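Long-range contacts in methyltransferase (Geobacter sulfurreducens PCA, PDB 3C3P), which probably transfers methyl groups from S-adenosyl-L-methionine to an oxygen atom of its acceptor substrate: residues R35-V40 with D65-A70; L59-G64 with V85-D90; F131-V136 with I157-L162. One frame throughout, in Å; residues are numbered along the deposited sequence. Where two conformers were deposited one is given.

Contact 1 (R35-V40 with D65-A70); sequences RNIPIV and DGLGCA
Leu-67 is the main bump of the turn 65-70, and its two methyls go to different neighbours in the loop 35-40. CD2 of Leu-67 meets CD1 of Ile-37 at 3.6 Å, while the other branch, Leu-67 CD1, stands 4.1 Å from Ile-39 CG2; the fork thus fits between two isoleucines. Its CG leans beside the backbone N (chi1 -60°), which turns both methyls toward the loop. Farther out, Arg-35, a side chain with two positions, in the conformer given lays one guanidinium face over Leu-67 CD2, with NH1 4.2 Å away, a loose and doubtful contact. The hollow next to this bump is Gly-66. Ile-37 CG2 drops onto Gly-66 CA at 3.9 Å, and a side-chain carbon on the glycine would collide with that methyl. Ile-39 CG2 rests 3.6 Å from Gly-66 O.

Gly-66 and Gly-68 belong to the glycine-rich turn between strand 59-63 and helix 69-75 of the Rossmann-like fold, the place where related methyltransferases bind S-adenosylmethionine. Gly-68 sits at the N-cap of helix 69-75, and Asp-65 OD1 accepts a bond from Ala-70 N through its syn lone pair, while its OD2 bonds to Ser-71 OG. Helix 23-34 backs the contact, with Met-28 and Ala-32 touching Leu-67; from helix 91-104, Asn-93 OD1 takes the N-H of Leu-67.

Beyond the glycines the next bump is Cys-69. Its SG points anti to the backbone N (chi1 -177°), toward Val-40, with SG 3.9 Å from Val-40 CB. One bond back, Cys-69 CB rests on Ile-39 CB at 4.0 Å, the branch point of the isoleucine over the first side-chain carbon of the cysteine.

Contact 2 (L59-G64 with V85-D90); sequences LVVVPG and VMIDPD. With EDO (1,2-ethanediol), chain I; EDO (1,2-ethanediol), chain J.
Leu-59 and Val-85 open the pairing of two neighbouring parallel strands of the Rossmann-like sheet, the ends of a beta-alpha-beta unit whose crossover contains helix 69-75. Their side chains meet at an oblique angle, Leu-59 CD1 against Val-85 CG2 at 3.6 Å.

On the face carrying Val-61, Pro-63, Val-85 and Ile-87, the side chains stand next to one another across the strands: Val-61 CG2 is 4.3 Å from Val-85 CB, and Val-61 CG1 is 4.4 Å from Ile-87 CD1. Helix 117-121 packs over this face through Pro-117, Ile-120 and Ala-121. Val-62 and selenomethionine Met-86 point to the other face, where both touch Ser-71 of helix 69-75.

Between the faces runs a ladder of four backbone bonds. Val-85 N gives to Val-60 O at 2.8 Å; Val-85 O in turn takes Val-62 N, and Val-62 O takes Ile-87 N. The last rung, Gly-64 N to Ile-87 O, is short at 2.6 Å but bent, to 143°, where the first strand has ended.

Past that rung lies Asp-88, the acidic residue at the tip of the second strand, a position that in related methyltransferases grips the ribose hydroxyls of S-adenosylmethionine. Its CG lies anti to the backbone N (chi1 -167°), which carries the carboxylate out beyond the strand end. A 1,2-ethanediol, probably from the crystallisation liquor, lies between Asp-88 and Gly-64, with its O1 3.4 Å from Gly-64 CA and its O2 donating to Asp-88 OD1 at 2.7 Å; as a vicinal diol it may mimic the ribose hydroxyls. OD1 also accepts from Asp-65 N. The other oxygen closes an Asx turn: Asp-90 N reaches Asp-88 OD2 at 2.8 Å from the anti side, 21° out of the carboxylate plane.

Contact 3 (F131-V136 with I157-L162); sequences FMDCDV and IAVNAL. With EDO (1,2-ethanediol), chain K.
The side-chain amide of Asn-160 and the carboxylate of Asp-133 meet with their planes 58° apart. Asn-160 CG lies beside its backbone N (chi1 -58°), which brings Asn-160 ND2 to Asp-133 OD1 at 2.7 Å, a bond made from above one face of the carboxylate; from the opposite face Asp-135 N reaches the same oxygen at 2.9 Å, closing an Asx turn. In the conformer given, one of two, the carboxylate of Asp-135 lies nearly parallel to the amide (13°), but Asp-135 OD2 meets Asn-160 ND2 at too poor an angle for a bond; Asp-135 OD2 accepts from Gly-165 N. The Phe-131 ring is approached obliquely by Val-159, CG1 lying 3.6 Å from CE1, and the side chains cross at about a right angle.

Behind these groups two parallel strands of the Rossmann-like sheet pair up, selenomethionine Met-132 N giving to Ile-157 O at 2.7 Å, Met-132 O receiving Val-159 N, and Val-159 O receiving Cys-134 N. On the face of Met-132 and Ala-158, Cys-134 SG lies 3.7 Å from Ala-158 CB.

With an alanine at Asp-133, Asn-160 ND2 and Asp-135 N would probably lose the acceptor they share, leaving the amide less firmly fixed. A 1,2-ethanediol gives its O2 proton to Asn-160 O at 3.0 Å. In metal-dependent relatives the strand corresponding to 127-133 ends in an aspartate and that corresponding to 154-159 in an Asp-Asn pair, binding a divalent cation; here Val-159 precedes the asparagine, and Asp-133 and Asn-160 bond directly, consistent with a site holding no such metal in this crystal.

In the fold
Following helix 23-34, the chain enters contact 1 at 35-40, runs through helix 42-55 and strand 59-63, and closes the loop at 65-70. Contact 2 opens at 59-64, before that closure, and ends at 85-90, so the two cross, meeting end to end at Gly-64 and Asp-65, where strand 59-63 gives way to the turn. Contact 3 follows in series: it opens at 131-136 and closes at 157-162, beyond helix 139-146. Strands 59-63 and 127-133 are sheet neighbours, joined by Val-61 O and Phe-131 N, so contacts 2 and 3 continue one sheet across four strands. The Phe-131 ring also touches Ala-70 and Val-40, fastening the loop and helix start of contact 1 to the sheet.

Contact 1 (R35-V40 with D65-A70)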
loop_
_atom_site.group_PDB
_atom_site.type_symbol
_atom_site.label_atom_id
_atom_site.label_comp_id
_atom_site.label_asym_id
_atom_site.label_seq_id
_atom_site.Cartn_x
_atom_site.Cartn_y
_atom_site.Cartn_z
ATOM N N ARG A 35 14.883 -26.252 -1.845
ATOM C CA ARG A 35 14.059 -26.829 -2.902
ATOM C C ARG A 35 14.108 -25.918 -4.115
ATOM O O ARG A 35 13.415 -26.143 -5.117
ATOM C CB ARG A 35 12.603 -27.017 -2.459
ATOM C CG ARG A 35 12.384 -27.890 -1.224
ATOM C CD ARG A 35 10.894 -28.138 -1.027
ATOM N NE ARG A 35 10.557 -28.706 0.275
ATOM C CZ ARG A 35 9.332 -29.099 0.609
ATOM N NH1 ARG A 35 8.357 -29.029 -0.280
ATOM N NH2 ARG A 35 9.090 -29.591 1.813
ATOM N N ASN A 36 14.948 -24.899 -3.984
ATOM C CA ASN A 36 15.176 -23.879 -5.010
ATOM C C ASN A 36 13.870 -23.273 -5.463
ATOM O O ASN A 36 13.580 -23.212 -6.658
ATOM C CB ASN A 36 15.904 -24.476 -6.213
ATOM N N ILE A 37 13.088 -22.839 -4.482
ATOM C CA ILE A 37 11.765 -22.261 -4.716
ATOM C C ILE A 37 11.716 -20.750 -4.486
ATOM O O ILE A 37 12.105 -20.268 -3.416
ATOM C CB ILE A 37 10.698 -22.955 -3.808
ATOM C CG1 ILE A 37 10.605 -24.449 -4.142
ATOM C CG2 ILE A 37 9.328 -22.283 -3.970
ATOM C CD1 ILE A 37 9.727 -25.251 -3.206
ATOM N N PRO A 38 11.289 -19.984 -5.513
ATOM C CA PRO A 38 11.193 -18.533 -5.274
ATOM C C PRO A 38 10.007 -18.195 -4.394
ATOM O O PRO A 38 8.897 -18.698 -4.613
ATOM C CB PRO A 38 11.002 -17.937 -6.675
ATOM C CG PRO A 38 10.632 -19.091 -7.567
ATOM C CD PRO A 38 11.159 -20.338 -6.940
ATOM N N ILE A 39 10.279 -17.396 -3.371
ATOM C CA ILE A 39 9.233 -16.941 -2.435
ATOM C C ILE A 39 9.327 -15.439 -2.146
ATOM O O ILE A 39 10.368 -14.794 -2.301
ATOM C CB ILE A 39 9.207 -17.734 -1.064
ATOM C CG1 ILE A 39 10.453 -17.450 -0.211
ATOM C CG2 ILE A 39 8.993 -19.251 -1.288
ATOM C CD1 ILE A 39 10.394 -18.089 1.190
ATOM N N VAL A 40 8.181 -14.905 -1.762
ATOM C CA VAL A 40 8.019 -13.504 -1.373
ATOM C C VAL A 40 8.987 -13.111 -0.241
ATOM O O VAL A 40 8.962 -13.760 0.789
ATOM C CB VAL A 40 6.509 -13.250 -0.953
ATOM C CG1 VAL A 40 6.334 -12.078 -0.040
ATOM C CG2 VAL A 40 5.633 -13.127 -2.216
ATOM N N ASP A 65 1.415 -20.717 -5.561
ATOM C CA ASP A 65 2.031 -20.186 -4.358
ATOM C C ASP A 65 3.076 -21.127 -3.768
ATOM O O ASP A 65 2.770 -22.106 -3.064
ATOM C CB ASP A 65 0.923 -19.857 -3.340
ATOM C CG ASP A 65 1.417 -19.050 -2.163
ATOM O OD1 ASP A 65 2.508 -18.453 -2.251
ATOM O OD2 ASP A 65 0.690 -18.969 -1.146
ATOM N N GLY A 66 4.322 -20.799 -4.102
ATOM C CA GLY A 66 5.487 -21.512 -3.628
ATOM C C GLY A 66 5.509 -21.546 -2.108
ATOM O O GLY A 66 5.580 -20.504 -1.426
ATOM N N LEU A 67 5.416 -22.781 -1.614
ATOM C CA LEU A 67 5.424 -23.115 -0.191
ATOM C C LEU A 67 4.289 -22.474 0.592
ATOM O O LEU A 67 4.283 -22.517 1.819
ATOM C CB LEU A 67 6.761 -22.729 0.460
ATOM C CG LEU A 67 8.038 -23.363 -0.083
ATOM C CD1 LEU A 67 9.195 -22.828 0.728
ATOM C CD2 LEU A 67 8.005 -24.886 -0.040
ATOM N N GLY A 68 3.308 -21.945 -0.118
ATOM C CA GLY A 68 2.180 -21.276 0.528
ATOM C C GLY A 68 2.629 -19.985 1.206
ATOM O O GLY A 68 1.991 -19.477 2.126
ATOM N N CYS A 69 3.722 -19.432 0.719
ATOM C CA CYS A 69 4.258 -18.209 1.329
ATOM C C CYS A 69 3.296 -17.008 1.303
ATOM O O CYS A 69 3.103 -16.323 2.310
ATOM C CB CYS A 69 5.584 -17.817 0.683
ATOM S SG CYS A 69 6.322 -16.371 1.451
ATOM N N ALA A 70 2.705 -16.750 0.147
ATOM C CA ALA A 70 1.772 -15.621 -0.005
ATOM C C ALA A 70 0.534 -15.838 0.848
ATOM O O ALA A 70 0.048 -14.939 1.540
ATOM C CB ALA A 70 1.372 -15.432 -1.498
#

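Contact 2 (L59-G64 with V85-D90)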
loop_
_atom_site.group_PDB
_atom_site.type_symbol
_atom_site.label_atom_id
_atom_site.label_comp_id
_atom_site.label_asym_id
_atom_site.label_seq_id
_atom_site.Cartn_x
_atom_site.Cartn_y
_atom_site.Cartn_z
ATOM N N LEU A 59 -12.638 -12.493 0.639
ATOM C CA LEU A 59 -12.024 -13.506 -0.240
ATOM C C LEU A 59 -10.751 -13.056 -0.950
ATOM O O LEU A 59 -10.686 -12.059 -1.656
ATOM C CB LEU A 59 -13.042 -14.005 -1.295
ATOM C CG LEU A 59 -12.606 -15.093 -2.301
ATOM C CD1 LEU A 59 -12.157 -16.377 -1.562
ATOM C CD2 LEU A 59 -13.689 -15.426 -3.343
ATOM N N VAL A 60 -9.735 -13.844 -0.691
ATOM C CA VAL A 60 -8.417 -13.689 -1.266
ATOM C C VAL A 60 -8.115 -14.957 -2.025
ATOM O O VAL A 60 -8.197 -16.057 -1.475
ATOM C CB VAL A 60 -7.300 -13.491 -0.193
ATOM C CG1 VAL A 60 -5.915 -13.388 -0.876
ATOM C CG2 VAL A 60 -7.590 -12.276 0.714
ATOM N N VAL A 61 -7.726 -14.780 -3.278
ATOM C CA VAL A 61 -7.371 -15.878 -4.172
ATOM C C VAL A 61 -5.895 -15.758 -4.620
ATOM O O VAL A 61 -5.418 -14.715 -5.077
ATOM C CB VAL A 61 -8.381 -15.970 -5.348
ATOM C CG1 VAL A 61 -7.999 -17.103 -6.335
ATOM C CG2 VAL A 61 -9.818 -16.162 -4.769
ATOM N N VAL A 62 -5.184 -16.865 -4.406
ATOM C CA VAL A 62 -3.766 -16.989 -4.696
ATOM C C VAL A 62 -3.514 -18.138 -5.671
ATOM O O VAL A 62 -3.368 -19.282 -5.251
ATOM C CB VAL A 62 -2.990 -17.268 -3.391
ATOM C CG1 VAL A 62 -1.506 -17.232 -3.637
ATOM C CG2 VAL A 62 -3.399 -16.249 -2.316
ATOM N N PRO A 63 -3.515 -17.847 -6.983
ATOM C CA PRO A 63 -3.268 -18.887 -7.976
ATOM C C PRO A 63 -1.792 -19.084 -8.200
ATOM O O PRO A 63 -1.179 -18.320 -8.929
ATOM C CB PRO A 63 -3.931 -18.347 -9.256
ATOM C CG PRO A 63 -4.377 -16.950 -8.957
ATOM C CD PRO A 63 -3.911 -16.565 -7.588
ATOM N N GLY A 64 -1.271 -20.144 -7.591
ATOM C CA GLY A 64 0.150 -20.500 -7.625
ATOM C C GLY A 64 0.806 -19.888 -6.394
ATOM O O GLY A 64 0.758 -18.687 -6.179
ATOM N N VAL A 85 -8.073 -18.697 -0.685
ATOM C CA VAL A 85 -8.149 -19.852 -1.566
ATOM C C VAL A 85 -6.834 -19.910 -2.329
ATOM O O VAL A 85 -6.499 -19.034 -3.135
ATOM C CB VAL A 85 -9.314 -19.774 -2.566
ATOM C CG1 VAL A 85 -9.320 -21.023 -3.456
ATOM C CG2 VAL A 85 -10.656 -19.610 -1.844
HETATM N N MSE A 86 -6.092 -20.957 -2.036
HETATM C CA MSE A 86 -4.794 -21.200 -2.632
HETATM C C MSE A 86 -4.829 -22.438 -3.507
HETATM O O MSE A 86 -5.315 -23.506 -3.101
HETATM C CB MSE A 86 -3.785 -21.335 -1.489
HETATM C CG MSE A 86 -2.299 -21.614 -1.795
HETATM SE SE MSE A 86 -1.794 -23.349 -2.537
HETATM C CE MSE A 86 0.047 -23.393 -1.859
ATOM N N ILE A 87 -4.349 -22.243 -4.733
ATOM C CA ILE A 87 -4.267 -23.299 -5.750
ATOM C C ILE A 87 -2.833 -23.402 -6.283
ATOM O O ILE A 87 -2.185 -22.411 -6.597
ATOM C CB ILE A 87 -5.241 -23.097 -6.958
ATOM C CG1 ILE A 87 -6.681 -22.831 -6.527
ATOM C CG2 ILE A 87 -5.213 -24.292 -7.912
ATOM C CD1 ILE A 87 -6.963 -21.374 -6.263
ATOM N N ASP A 88 -2.333 -24.624 -6.341
ATOM C CA ASP A 88 -0.978 -24.860 -6.836
ATOM C C ASP A 88 -0.858 -26.249 -7.489
ATOM O O ASP A 88 -1.407 -27.246 -6.993
ATOM C CB ASP A 88 0.047 -24.649 -5.707
ATOM C CG ASP A 88 1.486 -24.567 -6.221
ATOM O OD1 ASP A 88 1.959 -23.410 -6.354
ATOM O OD2 ASP A 88 2.110 -25.604 -6.572
ATOM N N PRO A 89 -0.137 -26.322 -8.614
ATOM C CA PRO A 89 -0.070 -27.636 -9.237
ATOM C C PRO A 89 0.797 -28.625 -8.486
ATOM O O PRO A 89 0.630 -29.839 -8.636
ATOM C CB PRO A 89 0.527 -27.332 -10.624
ATOM C CG PRO A 89 1.177 -26.039 -10.510
ATOM C CD PRO A 89 0.432 -25.268 -9.466
ATOM N N ASP A 90 1.674 -28.125 -7.632
ATOM C CA ASP A 90 2.574 -29.034 -6.905
ATOM C C ASP A 90 2.019 -29.445 -5.537
ATOM O O ASP A 90 1.662 -28.611 -4.702
ATOM C CB ASP A 90 3.968 -28.410 -6.780
ATOM C CG ASP A 90 5.008 -29.403 -6.282
ATOM O OD1 ASP A 90 4.683 -30.592 -6.142
ATOM O OD2 ASP A 90 6.159 -28.991 -6.044
HETATM C C1 EDO I . 3.317 -21.202 -9.216
HETATM O O1 EDO I . 2.287 -21.280 -10.205
HETATM C C2 EDO I . 3.778 -22.621 -8.901
HETATM O O2 EDO I . 4.253 -22.712 -7.553
HETATM C C1 EDO J . 8.572 -32.758 -7.637
HETATM O O1 EDO J . 8.157 -33.779 -8.550
HETATM C C2 EDO J . 7.367 -32.269 -6.842
HETATM O O2 EDO J . 7.744 -31.132 -6.060
#

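Contact 3 (F131-V136 with I157-L162)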
loop_
_atom_site.group_PDB
_atom_site.type_symbol
_atom_site.label_atom_id
_atom_site.label_comp_id
_atom_site.label_asym_id
_atom_site.label_seq_id
_atom_site.Cartn_x
_atom_site.Cartn_y
_atom_site.Cartn_z
ATOM N N PHE A 131 -4.066 -12.273 -5.961
ATOM C CA PHE A 131 -2.608 -12.273 -5.914
ATOM C C PHE A 131 -2.074 -12.872 -7.197
ATOM O O PHE A 131 -2.614 -13.859 -7.708
ATOM C CB PHE A 131 -2.080 -13.049 -4.710
ATOM C CG PHE A 131 -0.575 -13.085 -4.622
ATOM C CD1 PHE A 131 0.123 -12.059 -3.986
ATOM C CD2 PHE A 131 0.141 -14.132 -5.165
ATOM C CE1 PHE A 131 1.515 -12.103 -3.881
ATOM C CE2 PHE A 131 1.547 -14.170 -5.072
ATOM C CZ PHE A 131 2.213 -13.155 -4.433
HETATM N N MSE A 132 -1.014 -12.261 -7.704
HETATM C CA MSE A 132 -0.441 -12.708 -8.937
HETATM C C MSE A 132 1.087 -12.596 -9.004
HETATM O O MSE A 132 1.668 -11.669 -8.463
HETATM C CB MSE A 132 -1.021 -11.765 -9.969
HETATM C CG MSE A 132 -1.335 -12.423 -11.167
HETATM SE SE MSE A 132 -1.591 -11.074 -12.484
HETATM C CE MSE A 132 -3.106 -10.096 -11.682
ATOM N N ASP A 133 1.714 -13.575 -9.656
ATOM C CA ASP A 133 3.182 -13.591 -9.886
ATOM C C ASP A 133 3.471 -13.351 -11.385
ATOM O O ASP A 133 3.183 -14.173 -12.251
ATOM C CB ASP A 133 3.818 -14.891 -9.394
ATOM C CG ASP A 133 5.350 -14.880 -9.486
ATOM O OD1 ASP A 133 5.939 -13.993 -10.160
ATOM O OD2 ASP A 133 5.970 -15.787 -8.888
ATOM N N CYS A 134 4.041 -12.191 -11.661
ATOM C CA CYS A 134 4.349 -11.791 -13.028
ATOM C C CYS A 134 5.362 -12.669 -13.727
ATOM O O CYS A 134 5.483 -12.587 -14.949
ATOM C CB CYS A 134 4.831 -10.336 -13.097
ATOM S SG CYS A 134 3.569 -9.129 -12.643
ATOM N N ASP A 135 6.084 -13.495 -12.979
ATOM C CA ASP A 135 7.085 -14.416 -13.555
ATOM C C ASP A 135 6.452 -15.646 -14.141
ATOM O O ASP A 135 7.006 -16.300 -15.017
ATOM C CB ASP A 135 8.067 -14.933 -12.501
ATOM C CG ASP A 135 9.074 -13.915 -12.096
ATOM O OD1 ASP A 135 9.216 -12.908 -12.809
ATOM O OD2 ASP A 135 9.767 -14.157 -11.095
ATOM N N VAL A 136 5.269 -15.949 -13.635
ATOM C CA VAL A 136 4.520 -17.140 -14.020
ATOM C C VAL A 136 3.376 -16.908 -14.976
ATOM O O VAL A 136 3.042 -17.782 -15.780
ATOM C CB VAL A 136 3.904 -17.815 -12.770
ATOM C CG1 VAL A 136 3.096 -19.044 -13.170
ATOM C CG2 VAL A 136 4.979 -18.188 -11.785
ATOM N N ILE A 157 -2.818 -7.573 -6.773
ATOM C CA ILE A 157 -1.438 -7.493 -6.217
ATOM C C ILE A 157 -0.587 -8.450 -7.064
ATOM O O ILE A 157 -0.749 -9.681 -7.011
ATOM C CB ILE A 157 -1.318 -7.837 -4.723
ATOM C CG1 ILE A 157 -2.278 -6.981 -3.879
ATOM C CG2 ILE A 157 0.151 -7.656 -4.273
ATOM C CD1 ILE A 157 -2.292 -7.320 -2.395
ATOM N N ALA A 158 0.295 -7.865 -7.857
ATOM C CA ALA A 158 1.179 -8.601 -8.783
ATOM C C ALA A 158 2.623 -8.397 -8.399
ATOM O O ALA A 158 3.148 -7.275 -8.430
ATOM C CB ALA A 158 0.927 -8.163 -10.233
ATOM N N VAL A 159 3.269 -9.492 -8.019
ATOM C CA VAL A 159 4.657 -9.430 -7.592
ATOM C C VAL A 159 5.592 -9.660 -8.766
ATOM O O VAL A 159 5.166 -10.030 -9.877
ATOM C CB VAL A 159 4.969 -10.393 -6.414
ATOM C CG1 VAL A 159 4.155 -9.968 -5.152
ATOM C CG2 VAL A 159 4.753 -11.883 -6.790
ATOM N N ASN A 160 6.866 -9.442 -8.488
ATOM C CA ASN A 160 7.949 -9.588 -9.499
ATOM C C ASN A 160 7.642 -8.741 -10.724
ATOM O O ASN A 160 7.884 -9.123 -11.870
ATOM C CB ASN A 160 8.165 -11.052 -9.876
ATOM C CG ASN A 160 8.512 -11.894 -8.682
ATOM O OD1 ASN A 160 9.191 -11.431 -7.775
ATOM N ND2 ASN A 160 8.029 -13.130 -8.661
ATOM N N ALA A 161 7.100 -7.567 -10.443
ATOM C CA ALA A 161 6.704 -6.573 -11.459
ATOM C C ALA A 161 7.844 -5.764 -12.130
ATOM O O ALA A 161 7.665 -5.282 -13.245
ATOM C CB ALA A 161 5.676 -5.623 -10.897
ATOM N N LEU A 162 8.988 -5.622 -11.451
ATOM C CA LEU A 162 10.141 -4.858 -11.970
ATOM C C LEU A 162 11.311 -5.746 -12.321
ATOM O O LEU A 162 12.118 -5.416 -13.180
ATOM C CB LEU A 162 10.573 -3.739 -11.003
ATOM C CG LEU A 162 9.530 -2.630 -10.866
ATOM C CD1 LEU A 162 9.954 -1.639 -9.812
ATOM C CD2 LEU A 162 9.251 -1.945 -12.247
HETATM C C1 EDO K . 9.439 -10.427 -14.823
HETATM O O1 EDO K . 8.576 -10.709 -13.712
HETATM C C2 EDO K . 10.013 -9.007 -14.804
HETATM O O2 EDO K . 9.004 -8.079 -14.401
#